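PDB 1L1L: ribonucleoside triphosphate reductase, which reduces ribonucleoside triphosphates to 2'-deoxyribonucleotides as an allosterically regulated, B12-dependent (class II) monomeric enzyme, probably by radical chemistry. Local coordinates for residues 19-24 / 88-93; 54-59 / 84-89; 93-98 / 423-428; 477-482 / 557-562. All blocks are in the same frame, centred on the assembly; numbering follows the deposited sequence.

Interaction 1 of 4, residues 19-24 / 88-93; sequences VKPHWG and LIYGLG
H22 and G91 supply the direct hydrogen bond between residues 19-24 and 88-93: H22 N donates to G91 O over 3.2 Å, with an N-H...O angle of 163°. G91 O also accepts from Q432 NE2, so two donors grip it. A water forms a second, indirect link, 2.7 Å from V19 O, to which it donates, and 2.9 Å from Y90 OH.

Aromatic contacts come next. P21 lays its CG over one face of the Y90 ring, 3.8 Å from the centroid, a CH-pi contact, while V19 O lies at the ring edge, 3.3 Å from CE2 of Y90. CG of Y90 stands anti to the backbone N (chi1 -178°), which carries the ring up against V19 and P21; W48 stacks on the same ring.

Among apolar groups, V19 CG1 approaches Y90 CD2 at 3.7 Å, and L92 CD1 meets W23 CE3 at 3.4 Å.

All this gathers at a helix C terminus. L92 has positive phi (69°), and G93 N and L92 N bond back into the last turn: helix 72-90 ends in a Schellman motif, packed against an inverse gamma turn centred on H22.

Interaction 2 of 4, residues 54-59 / 84-89; sequences RVVEGN and RLYKLI
V56 is the bump at the middle of this crossing, pushed from helix 48-60 into a shallow hollow on helix 72-90 whose walls are L85, Y86 and I89. Its two methyls divide the work. CG2 sinks deeper, resting 3.8 Å from Y86 CA, on the backbone between the side chains, with Y86 CB and I89 CD1 both 4.1 Å from this methyl. CG1 takes the L85 side and stands 4.2 Å from L85 CB, the two side chains lying alongside one another and pointing opposite ways. V56 holds CG1 anti to its own nitrogen (chi1 172°), and this rotation spreads the methyls so that one faces L85 while the other faces Y86 and I89.

Around this bump the fit is looser. N59, a turn further on, brings OD1 to 4.4 Å from L85 CD2, but its amide is engaged elsewhere, by R449 NE and Y446 O. A turn earlier, V52 continues the row by touching both Y86 and I89. The two segments run roughly antiparallel, their axes 9.6 Å apart at closest approach and 142° between their directions.

No hydrogen bond joins the two segments. Y86 sends its hydroxyl to D49 O, further back along helix 48-60. The buried contact between 54-59 and 84-89 therefore rests on dispersion and the exclusion of water, with polar groups satisfied around its margin.

Interaction 3 of 4, residues 93-98 / 423-428; sequences GATPSG and EVFPLI
T95 and E423 are joined by a reciprocal pair of backbone bonds: T95 N gives its hydrogen to E423 O at 2.7 Å, and E423 N returns one to T95 O at 2.8 Å. A third bond, from F425 N to G93 O at 3.1 Å, extends the ladder beyond the regular strand. The intervening A94 and V424 form a non-hydrogen-bonded antiparallel pair.

Strand 94-96 is thereby attached as an outermost strand to a mixed sheet, in which 421-424 runs parallel to its other neighbour, 471-474. The parallel strands 421-424, 471-474 and 545-546 probably belong to the 10-stranded alpha-beta barrel, to which 94-96 adds an antiparallel strand at the margin. Immediately after the ladder, F425 occupies the N-cap position of helix 426-431.

Side chains pack on both faces. On one, A94 CB meets V424 CG2 at 4.0 Å, with F440 of helix 436-450 beyond. On the other, the T95 side chain divides its roles: OG1, anti to the backbone N (chi1 -177°), donates to P96 O over 3.2 Å, while CG2 turns to F425 CE2, 4.1 Å away. V553 of helix 551-557 packs against both T95 and F425. E423 directs its carboxylate away from strand 94-96, and OE2 bonds to S473 OG. At the glycine end, I428 CG2 settles 3.8 Å from G93 CA.

Interaction 4 of 4, residues 477-482 / 557-562; sequences IQDWLL and AGASEG
D479 leans from the first turn of helix 477-485 onto S560, and its side chain lies against that residue from CB to OD2. CB stands 4.1 Å from S560 OG. With chi1 at -63°, CG lies beside the aspartate's own nitrogen and comes within 3.4 Å of S560 OG. At the carboxylate the oxygens part. OD1 is 3.8 Å from S560 CB and takes its hydrogen bond outside the pair, from H566 NE2. OD2 accepts from S560 N at 3.0 Å, the amide coming from above the carboxylate plane (39° out of it), and also from a water that donates onward to G558 O. Two donors thus hold OD2, and with H566 on OD1 the carboxylate is gripped at both oxygens, which should limit its rotation.

The surroundings are the start of one helix and the exit from another. G558, with positive phi, is the C-prime residue of the Schellman motif closing helix 551-557, and the chain then runs past the N terminus of helix 477-485. There the amides of the first turn point outward, beyond any acceptor within the helix: I477 N donates to G562 O at 3.3 Å. Q478 N is served by a second water, which also accepts from S560 OG at 2.7 Å and donates to G562 O. I477 lays CB and CG1 alongside that same carbonyl oxygen, CB at 3.5 Å, while S475 OG bonds to G562 N.

How the interactions relate
Helix 72-90 ties interactions 1 and 2 together, their centres 12 Å apart, and its continuation through G93 into strand 94-96 leads to interaction 3, whose centre lies 9 Å from that of interaction 1. There H22 CG rests 3.7 Å from I428 CG2. Interactions 3 and 4, centred 10 Å apart, meet through P426 CB and W480 CD2 at 3.4 Å, and I428 CD1 touches A557 CB at 3.5 Å. Interactions 2 and 4 do not touch, with nearest atoms about 8 Å apart. Strand 421-424 of interaction 3 closely follows C419, disulfide-bonded to C119; as in related reductases, this cysteine pair probably supplies the reducing electrons.

Interaction 1 of 4, residues 19-24 / 88-93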
loop_
_atom_site.group_PDB
_atom_site.type_symbol
_atom_site.label_atom_id
_atom_site.label_comp_id
_atom_site.label_asym_id
_atom_site.label_seq_id
_atom_site.Cartn_x
_atom_site.Cartn_y
_atom_site.Cartn_z
ATOM N N VAL A 19 11.483 24.047 -15.747
ATOM C CA VAL A 19 10.500 22.983 -15.582
ATOM C C VAL A 19 9.313 23.429 -14.740
ATOM O O VAL A 19 9.478 23.944 -13.640
ATOM C CB VAL A 19 11.127 21.732 -14.930
ATOM C CG1 VAL A 19 10.057 20.660 -14.724
ATOM C CG2 VAL A 19 12.245 21.195 -15.807
ATOM N N LYS A 20 8.120 23.230 -15.286
ATOM C CA LYS A 20 6.877 23.575 -14.615
ATOM C C LYS A 20 6.213 22.267 -14.170
ATOM O O LYS A 20 5.793 21.465 -15.011
ATOM C CB LYS A 20 5.951 24.315 -15.579
ATOM C CG LYS A 20 4.552 24.578 -15.033
ATOM C CD LYS A 20 3.626 25.141 -16.106
ATOM C CE LYS A 20 2.236 25.418 -15.547
ATOM N NZ LYS A 20 1.299 25.916 -16.597
ATOM N N PRO A 21 6.123 22.033 -12.846
ATOM C CA PRO A 21 5.498 20.808 -12.332
ATOM C C PRO A 21 4.111 20.649 -12.917
ATOM O O PRO A 21 3.328 21.597 -12.915
ATOM C CB PRO A 21 5.461 21.044 -10.824
ATOM C CG PRO A 21 6.683 21.900 -10.593
ATOM C CD PRO A 21 6.597 22.882 -11.738
ATOM N N HIS A 22 3.813 19.458 -13.427
ATOM C CA HIS A 22 2.516 19.179 -14.022
ATOM C C HIS A 22 1.512 18.817 -12.923
ATOM O O HIS A 22 1.089 17.667 -12.810
ATOM C CB HIS A 22 2.649 18.022 -15.023
ATOM C CG HIS A 22 1.426 17.780 -15.848
ATOM N ND1 HIS A 22 0.283 17.199 -15.338
ATOM C CD2 HIS A 22 1.176 18.013 -17.157
ATOM C CE1 HIS A 22 -0.615 17.082 -16.299
ATOM N NE2 HIS A 22 -0.098 17.568 -17.414
ATOM N N TRP A 23 1.154 19.803 -12.105
ATOM C CA TRP A 23 0.197 19.587 -11.021
ATOM C C TRP A 23 -1.215 19.375 -11.554
ATOM O O TRP A 23 -1.629 20.007 -12.534
ATOM C CB TRP A 23 0.156 20.792 -10.076
ATOM C CG TRP A 23 1.408 21.072 -9.287
ATOM C CD1 TRP A 23 2.164 22.209 -9.340
ATOM C CD2 TRP A 23 1.969 20.268 -8.237
ATOM N NE1 TRP A 23 3.149 22.171 -8.381
ATOM C CE2 TRP A 23 3.053 20.992 -7.690
ATOM C CE3 TRP A 23 1.658 19.007 -7.701
ATOM C CZ2 TRP A 23 3.829 20.503 -6.633
ATOM C CZ3 TRP A 23 2.431 18.519 -6.646
ATOM C CH2 TRP A 23 3.503 19.267 -6.124
ATOM N N GLY A 24 -1.963 18.489 -10.901
ATOM C CA GLY A 24 -3.336 18.270 -11.303
ATOM C C GLY A 24 -4.104 19.367 -10.591
ATOM O O GLY A 24 -3.519 20.077 -9.772
ATOM N N LEU A 88 12.936 14.809 -13.602
ATOM C CA LEU A 88 11.815 13.936 -13.931
ATOM C C LEU A 88 10.695 13.998 -12.891
ATOM O O LEU A 88 9.524 14.186 -13.234
ATOM C CB LEU A 88 12.303 12.490 -14.043
ATOM C CG LEU A 88 11.226 11.432 -14.275
ATOM C CD1 LEU A 88 10.503 11.683 -15.588
ATOM C CD2 LEU A 88 11.877 10.054 -14.270
ATOM N N ILE A 89 11.076 13.841 -11.631
ATOM C CA ILE A 89 10.127 13.853 -10.522
ATOM C C ILE A 89 9.561 15.241 -10.272
ATOM O O ILE A 89 8.362 15.393 -10.068
ATOM C CB ILE A 89 10.787 13.327 -9.231
ATOM C CG1 ILE A 89 11.263 11.884 -9.456
ATOM C CG2 ILE A 89 9.788 13.377 -8.065
ATOM C CD1 ILE A 89 12.130 11.350 -8.347
ATOM N N TYR A 90 10.420 16.258 -10.294
ATOM C CA TYR A 90 9.966 17.634 -10.076
ATOM C C TYR A 90 8.853 17.978 -11.043
ATOM O O TYR A 90 7.912 18.697 -10.690
ATOM C CB TYR A 90 11.121 18.628 -10.286
ATOM C CG TYR A 90 10.755 20.079 -10.045
ATOM C CD1 TYR A 90 10.594 20.577 -8.751
ATOM C CD2 TYR A 90 10.548 20.954 -11.114
ATOM C CE1 TYR A 90 10.234 21.914 -8.528
ATOM C CE2 TYR A 90 10.185 22.287 -10.903
ATOM C CZ TYR A 90 10.030 22.756 -9.614
ATOM O OH TYR A 90 9.648 24.064 -9.415
ATOM N N GLY A 91 8.982 17.484 -12.273
ATOM C CA GLY A 91 7.996 17.744 -13.302
ATOM C C GLY A 91 6.770 16.856 -13.193
ATOM O O GLY A 91 5.796 17.034 -13.928
ATOM N N LEU A 92 6.831 15.884 -12.287
ATOM C CA LEU A 92 5.720 14.961 -12.054
ATOM C C LEU A 92 5.447 13.989 -13.195
ATOM O O LEU A 92 4.344 13.449 -13.312
ATOM C CB LEU A 92 4.449 15.748 -11.715
ATOM C CG LEU A 92 4.494 16.409 -10.332
ATOM C CD1 LEU A 92 3.267 17.293 -10.131
ATOM C CD2 LEU A 92 4.559 15.326 -9.243
ATOM N N GLY A 93 6.454 13.753 -14.033
ATOM C CA GLY A 93 6.290 12.818 -15.128
ATOM C C GLY A 93 6.404 11.397 -14.600
ATOM O O GLY A 93 6.028 10.436 -15.266
HETATM O O HOH W 1 8.786 25.717 -11.666
#

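Interaction 2 of 4, residues 54-59 / 84-89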
loop_
_atom_site.group_PDB
_atom_site.type_symbol
_atom_site.label_atom_id
_atom_site.label_comp_id
_atom_site.label_asym_id
_atom_site.label_seq_id
_atom_site.Cartn_x
_atom_site.Cartn_y
_atom_site.Cartn_z
ATOM N N ARG A 54 15.436 16.156 -1.302
ATOM C CA ARG A 54 15.804 15.161 -0.308
ATOM C C ARG A 54 15.395 13.751 -0.732
ATOM O O ARG A 54 16.035 12.778 -0.347
ATOM C CB ARG A 54 15.198 15.502 1.053
ATOM C CG ARG A 54 13.695 15.438 1.123
ATOM C CD ARG A 54 13.249 15.357 2.580
ATOM N NE ARG A 54 11.811 15.565 2.711
ATOM C CZ ARG A 54 10.888 14.689 2.334
ATOM N NH1 ARG A 54 11.242 13.522 1.803
ATOM N NH2 ARG A 54 9.606 14.991 2.485
ATOM N N VAL A 55 14.338 13.628 -1.529
ATOM C CA VAL A 55 13.921 12.306 -1.976
ATOM C C VAL A 55 14.949 11.713 -2.933
ATOM O O VAL A 55 15.343 10.546 -2.807
ATOM C CB VAL A 55 12.566 12.348 -2.696
ATOM C CG1 VAL A 55 12.245 10.975 -3.274
ATOM C CG2 VAL A 55 11.482 12.776 -1.722
ATOM N N VAL A 56 15.368 12.533 -3.892
ATOM C CA VAL A 56 16.353 12.135 -4.892
ATOM C C VAL A 56 17.702 11.834 -4.253
ATOM O O VAL A 56 18.321 10.811 -4.551
ATOM C CB VAL A 56 16.542 13.243 -5.948
ATOM C CG1 VAL A 56 17.723 12.905 -6.871
ATOM C CG2 VAL A 56 15.278 13.387 -6.762
ATOM N N GLU A 57 18.162 12.733 -3.389
ATOM C CA GLU A 57 19.442 12.556 -2.709
ATOM C C GLU A 57 19.404 11.332 -1.816
ATOM O O GLU A 57 20.381 10.588 -1.709
ATOM C CB GLU A 57 19.784 13.796 -1.873
ATOM C CG GLU A 57 20.581 14.843 -2.638
ATOM C CD GLU A 57 20.741 16.155 -1.888
ATOM O OE1 GLU A 57 20.968 16.140 -0.658
ATOM O OE2 GLU A 57 20.656 17.212 -2.548
ATOM N N GLY A 58 18.264 11.128 -1.165
ATOM C CA GLY A 58 18.131 9.983 -0.293
ATOM C C GLY A 58 18.255 8.669 -1.038
ATOM O O GLY A 58 18.822 7.716 -0.510
ATOM N N ASN A 59 17.736 8.608 -2.260
ATOM C CA ASN A 59 17.789 7.371 -3.037
ATOM C C ASN A 59 19.147 7.115 -3.687
ATOM O O ASN A 59 19.671 6.001 -3.632
ATOM C CB ASN A 59 16.703 7.382 -4.123
ATOM C CG ASN A 59 16.680 6.103 -4.952
ATOM O OD1 ASN A 59 17.299 6.021 -6.016
ATOM N ND2 ASN A 59 15.960 5.095 -4.467
ATOM N N ARG A 84 18.984 14.127 -13.383
ATOM C CA ARG A 84 17.939 13.741 -14.332
ATOM C C ARG A 84 16.713 13.311 -13.517
ATOM O O ARG A 84 15.572 13.669 -13.819
ATOM C CB ARG A 84 18.394 12.554 -15.183
ATOM C CG ARG A 84 19.301 12.874 -16.357
ATOM C CD ARG A 84 19.660 11.575 -17.083
ATOM N NE ARG A 84 20.683 10.828 -16.356
ATOM C CZ ARG A 84 20.989 9.551 -16.579
ATOM N NH1 ARG A 84 20.342 8.860 -17.512
ATOM N NH2 ARG A 84 21.954 8.973 -15.876
ATOM N N LEU A 85 16.980 12.534 -12.478
ATOM C CA LEU A 85 15.928 12.030 -11.608
ATOM C C LEU A 85 15.165 13.224 -11.043
ATOM O O LEU A 85 13.942 13.274 -11.126
ATOM C CB LEU A 85 16.554 11.193 -10.497
ATOM C CG LEU A 85 15.716 10.121 -9.794
ATOM C CD1 LEU A 85 15.040 9.217 -10.813
ATOM C CD2 LEU A 85 16.630 9.319 -8.875
ATOM N N TYR A 86 15.890 14.202 -10.500
ATOM C CA TYR A 86 15.246 15.382 -9.947
ATOM C C TYR A 86 14.365 16.076 -10.979
ATOM O O TYR A 86 13.237 16.470 -10.674
ATOM C CB TYR A 86 16.288 16.370 -9.414
ATOM C CG TYR A 86 15.680 17.584 -8.751
ATOM C CD1 TYR A 86 15.047 18.579 -9.497
ATOM C CD2 TYR A 86 15.699 17.716 -7.367
ATOM C CE1 TYR A 86 14.440 19.673 -8.875
ATOM C CE2 TYR A 86 15.103 18.798 -6.736
ATOM C CZ TYR A 86 14.474 19.766 -7.491
ATOM O OH TYR A 86 13.851 20.809 -6.850
ATOM N N LYS A 87 14.874 16.239 -12.199
ATOM C CA LYS A 87 14.106 16.904 -13.243
ATOM C C LYS A 87 12.837 16.133 -13.611
ATOM O O LYS A 87 11.799 16.729 -13.907
ATOM C CB LYS A 87 14.972 17.106 -14.494
ATOM C CG LYS A 87 14.249 17.785 -15.639
ATOM C CD LYS A 87 15.189 18.076 -16.820
ATOM C CE LYS A 87 14.416 18.645 -18.010
ATOM N NZ LYS A 87 15.282 18.955 -19.196
ATOM N N LEU A 88 12.936 14.809 -13.602
ATOM C CA LEU A 88 11.815 13.936 -13.931
ATOM C C LEU A 88 10.695 13.998 -12.891
ATOM O O LEU A 88 9.524 14.186 -13.234
ATOM C CB LEU A 88 12.303 12.490 -14.043
ATOM C CG LEU A 88 11.226 11.432 -14.275
ATOM C CD1 LEU A 88 10.503 11.683 -15.588
ATOM C CD2 LEU A 88 11.877 10.054 -14.270
ATOM N N ILE A 89 11.076 13.841 -11.631
ATOM C CA ILE A 89 10.127 13.853 -10.522
ATOM C C ILE A 89 9.561 15.241 -10.272
ATOM O O ILE A 89 8.362 15.393 -10.068
ATOM C CB ILE A 89 10.787 13.327 -9.231
ATOM C CG1 ILE A 89 11.263 11.884 -9.456
ATOM C CG2 ILE A 89 9.788 13.377 -8.065
ATOM C CD1 ILE A 89 12.130 11.350 -8.347
#

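Interaction 3 of 4, residues 93-98 / 423-428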
loop_
_atom_site.group_PDB
_atom_site.type_symbol
_atom_site.label_atom_id
_atom_site.label_comp_id
_atom_site.label_asym_id
_atom_site.label_seq_id
_atom_site.Cartn_x
_atom_site.Cartn_y
_atom_site.Cartn_z
ATOM N N GLY A 93 6.454 13.753 -14.033
ATOM C CA GLY A 93 6.290 12.818 -15.128
ATOM C C GLY A 93 6.404 11.397 -14.600
ATOM O O GLY A 93 6.028 10.436 -15.266
ATOM N N ALA A 94 6.944 11.282 -13.394
ATOM C CA ALA A 94 7.125 10.003 -12.725
ATOM C C ALA A 94 7.398 10.325 -11.266
ATOM O O ALA A 94 7.762 11.450 -10.939
ATOM C CB ALA A 94 8.299 9.234 -13.333
ATOM N N THR A 95 7.210 9.351 -10.382
ATOM C CA THR A 95 7.440 9.592 -8.964
ATOM C C THR A 95 7.575 8.301 -8.167
ATOM O O THR A 95 7.098 7.257 -8.588
ATOM C CB THR A 95 6.276 10.402 -8.364
ATOM O OG1 THR A 95 6.530 10.691 -6.984
ATOM C CG2 THR A 95 4.998 9.608 -8.465
ATOM N N PRO A 96 8.264 8.352 -7.017
ATOM C CA PRO A 96 8.381 7.123 -6.234
ATOM C C PRO A 96 7.074 6.994 -5.452
ATOM O O PRO A 96 6.146 7.783 -5.664
ATOM C CB PRO A 96 9.576 7.393 -5.333
ATOM C CG PRO A 96 9.511 8.863 -5.128
ATOM C CD PRO A 96 9.164 9.395 -6.496
ATOM N N SER A 97 6.998 6.022 -4.552
ATOM C CA SER A 97 5.783 5.825 -3.765
ATOM C C SER A 97 5.537 6.979 -2.797
ATOM O O SER A 97 6.454 7.727 -2.450
ATOM C CB SER A 97 5.883 4.520 -2.972
ATOM O OG SER A 97 6.857 4.625 -1.949
ATOM N N GLY A 98 4.291 7.114 -2.349
ATOM C CA GLY A 98 3.973 8.165 -1.401
ATOM C C GLY A 98 4.869 8.078 -0.172
ATOM O O GLY A 98 5.277 9.104 0.378
ATOM N N GLU A 423 6.230 4.798 -9.708
ATOM C CA GLU A 423 5.162 5.060 -10.657
ATOM C C GLU A 423 5.504 6.057 -11.766
ATOM O O GLU A 423 6.072 7.125 -11.522
ATOM C CB GLU A 423 3.914 5.529 -9.911
ATOM C CG GLU A 423 2.644 5.408 -10.722
ATOM C CD GLU A 423 1.449 5.010 -9.865
ATOM O OE1 GLU A 423 1.171 5.719 -8.876
ATOM O OE2 GLU A 423 0.791 3.995 -10.184
ATOM N N VAL A 424 5.143 5.676 -12.981
ATOM C CA VAL A 424 5.373 6.489 -14.158
ATOM C C VAL A 424 4.042 6.842 -14.820
ATOM O O VAL A 424 3.118 6.022 -14.892
ATOM C CB VAL A 424 6.282 5.745 -15.158
ATOM C CG1 VAL A 424 6.463 6.578 -16.437
ATOM C CG2 VAL A 424 7.636 5.480 -14.506
ATOM N N PHE A 425 3.937 8.090 -15.261
ATOM C CA PHE A 425 2.743 8.580 -15.931
ATOM C C PHE A 425 3.174 8.872 -17.374
ATOM O O PHE A 425 3.624 9.981 -17.687
ATOM C CB PHE A 425 2.248 9.870 -15.269
ATOM C CG PHE A 425 1.997 9.750 -13.788
ATOM C CD1 PHE A 425 1.056 8.852 -13.292
ATOM C CD2 PHE A 425 2.687 10.556 -12.888
ATOM C CE1 PHE A 425 0.807 8.766 -11.908
ATOM C CE2 PHE A 425 2.450 10.478 -11.515
ATOM C CZ PHE A 425 1.504 9.577 -11.024
ATOM N N PRO A 426 3.060 7.873 -18.259
ATOM C CA PRO A 426 3.430 7.971 -19.678
ATOM C C PRO A 426 3.029 9.266 -20.388
ATOM O O PRO A 426 3.880 9.943 -20.968
ATOM C CB PRO A 426 2.768 6.739 -20.289
ATOM C CG PRO A 426 2.921 5.725 -19.197
ATOM C CD PRO A 426 2.579 6.514 -17.935
ATOM N N LEU A 427 1.744 9.606 -20.357
ATOM C CA LEU A 427 1.278 10.821 -21.018
ATOM C C LEU A 427 2.004 12.068 -20.523
ATOM O O LEU A 427 2.492 12.875 -21.324
ATOM C CB LEU A 427 -0.230 10.993 -20.826
ATOM C CG LEU A 427 -0.885 12.119 -21.631
ATOM C CD1 LEU A 427 -0.558 11.957 -23.115
ATOM C CD2 LEU A 427 -2.394 12.092 -21.414
ATOM N N ILE A 428 2.090 12.219 -19.205
ATOM C CA ILE A 428 2.747 13.377 -18.619
ATOM C C ILE A 428 4.256 13.418 -18.875
ATOM O O ILE A 428 4.818 14.479 -19.165
ATOM C CB ILE A 428 2.471 13.447 -17.106
ATOM C CG1 ILE A 428 0.957 13.553 -16.872
ATOM C CG2 ILE A 428 3.188 14.640 -16.499
ATOM C CD1 ILE A 428 0.557 13.517 -15.424
#

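Interaction 4 of 4, residues 477-482 / 557-562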
loop_
_atom_site.group_PDB
_atom_site.type_symbol
_atom_site.label_atom_id
_atom_site.label_comp_id
_atom_site.label_asym_id
_atom_site.label_seq_id
_atom_site.Cartn_x
_atom_site.Cartn_y
_atom_site.Cartn_z
ATOM N N ILE A 477 -2.802 5.311 -17.259
ATOM C CA ILE A 477 -2.926 4.439 -18.423
ATOM C C ILE A 477 -4.094 4.726 -19.364
ATOM O O ILE A 477 -3.950 4.642 -20.588
ATOM C CB ILE A 477 -2.997 2.967 -17.978
ATOM C CG1 ILE A 477 -1.690 2.586 -17.269
ATOM C CG2 ILE A 477 -3.276 2.059 -19.183
ATOM C CD1 ILE A 477 -1.717 1.192 -16.619
ATOM N N GLN A 478 -5.259 5.050 -18.826
ATOM C CA GLN A 478 -6.368 5.334 -19.710
ATOM C C GLN A 478 -6.130 6.656 -20.443
ATOM O O GLN A 478 -6.431 6.759 -21.636
ATOM C CB GLN A 478 -7.693 5.368 -18.944
ATOM C CG GLN A 478 -8.133 4.014 -18.378
ATOM C CD GLN A 478 -8.056 2.871 -19.388
ATOM O OE1 GLN A 478 -8.485 3.004 -20.532
ATOM N NE2 GLN A 478 -7.513 1.735 -18.957
ATOM N N ASP A 479 -5.583 7.657 -19.746
ATOM C CA ASP A 479 -5.312 8.956 -20.381
ATOM C C ASP A 479 -4.311 8.772 -21.519
ATOM O O ASP A 479 -4.489 9.296 -22.624
ATOM C CB ASP A 479 -4.690 9.962 -19.402
ATOM C CG ASP A 479 -5.590 10.311 -18.238
ATOM O OD1 ASP A 479 -6.834 10.258 -18.371
ATOM O OD2 ASP A 479 -5.027 10.669 -17.182
ATOM N N TRP A 480 -3.247 8.037 -21.221
ATOM C CA TRP A 480 -2.183 7.784 -22.181
ATOM C C TRP A 480 -2.661 7.079 -23.445
ATOM O O TRP A 480 -2.261 7.454 -24.549
ATOM C CB TRP A 480 -1.077 6.963 -21.519
ATOM C CG TRP A 480 0.107 6.696 -22.398
ATOM C CD1 TRP A 480 0.848 7.624 -23.081
ATOM C CD2 TRP A 480 0.741 5.428 -22.628
ATOM N NE1 TRP A 480 1.904 7.012 -23.715
ATOM C CE2 TRP A 480 1.863 5.667 -23.454
ATOM C CE3 TRP A 480 0.471 4.116 -22.216
ATOM C CZ2 TRP A 480 2.719 4.638 -23.875
ATOM C CZ3 TRP A 480 1.323 3.093 -22.636
ATOM C CH2 TRP A 480 2.434 3.364 -23.457
ATOM N N LEU A 481 -3.512 6.065 -23.285
ATOM C CA LEU A 481 -4.026 5.307 -24.424
ATOM C C LEU A 481 -5.101 6.036 -25.233
ATOM O O LEU A 481 -5.072 6.024 -26.461
ATOM C CB LEU A 481 -4.581 3.955 -23.958
ATOM C CG LEU A 481 -3.607 3.006 -23.251
ATOM C CD1 LEU A 481 -4.344 1.732 -22.845
ATOM C CD2 LEU A 481 -2.441 2.679 -24.162
ATOM N N LEU A 482 -6.051 6.665 -24.550
ATOM C CA LEU A 482 -7.128 7.371 -25.236
ATOM C C LEU A 482 -6.563 8.477 -26.116
ATOM O O LEU A 482 -6.993 8.677 -27.257
ATOM C CB LEU A 482 -8.105 7.970 -24.221
ATOM C CG LEU A 482 -9.311 8.732 -24.789
ATOM C CD1 LEU A 482 -10.136 7.810 -25.674
ATOM C CD2 LEU A 482 -10.162 9.272 -23.643
ATOM N N ALA A 557 -0.401 14.622 -9.914
ATOM C CA ALA A 557 -0.275 14.931 -11.336
ATOM C C ALA A 557 -1.589 14.976 -12.088
ATOM O O ALA A 557 -1.601 15.213 -13.289
ATOM C CB ALA A 557 0.655 13.919 -11.991
ATOM N N GLY A 558 -2.696 14.741 -11.386
ATOM C CA GLY A 558 -3.999 14.753 -12.029
ATOM C C GLY A 558 -4.170 13.649 -13.063
ATOM O O GLY A 558 -4.916 13.808 -14.033
ATOM N N ALA A 559 -3.488 12.527 -12.860
ATOM C CA ALA A 559 -3.571 11.414 -13.800
ATOM C C ALA A 559 -4.642 10.392 -13.410
ATOM O O ALA A 559 -5.061 10.342 -12.251
ATOM C CB ALA A 559 -2.213 10.723 -13.891
ATOM N N SER A 560 -5.106 9.606 -14.384
ATOM C CA SER A 560 -6.074 8.551 -14.079
ATOM C C SER A 560 -5.263 7.572 -13.212
ATOM O O SER A 560 -4.056 7.418 -13.409
ATOM C CB SER A 560 -6.583 7.873 -15.366
ATOM O OG SER A 560 -5.531 7.503 -16.247
ATOM N N GLU A 561 -5.919 6.928 -12.250
ATOM C CA GLU A 561 -5.234 6.018 -11.328
ATOM C C GLU A 561 -5.005 4.607 -11.874
ATOM O O GLU A 561 -5.954 3.877 -12.168
ATOM C CB GLU A 561 -6.024 5.970 -10.020
ATOM C CG GLU A 561 -6.654 7.320 -9.698
ATOM C CD GLU A 561 -7.037 7.483 -8.239
ATOM O OE1 GLU A 561 -7.730 6.590 -7.705
ATOM O OE2 GLU A 561 -6.651 8.515 -7.631
ATOM N N GLY A 562 -3.736 4.225 -11.987
ATOM C CA GLY A 562 -3.402 2.916 -12.510
ATOM C C GLY A 562 -4.101 2.723 -13.839
ATOM O O GLY A 562 -3.986 3.581 -14.724
HETATM O O HOH W 2 -5.852 4.894 -15.862
HETATM O O HOH W 3 -6.720 13.059 -16.480
#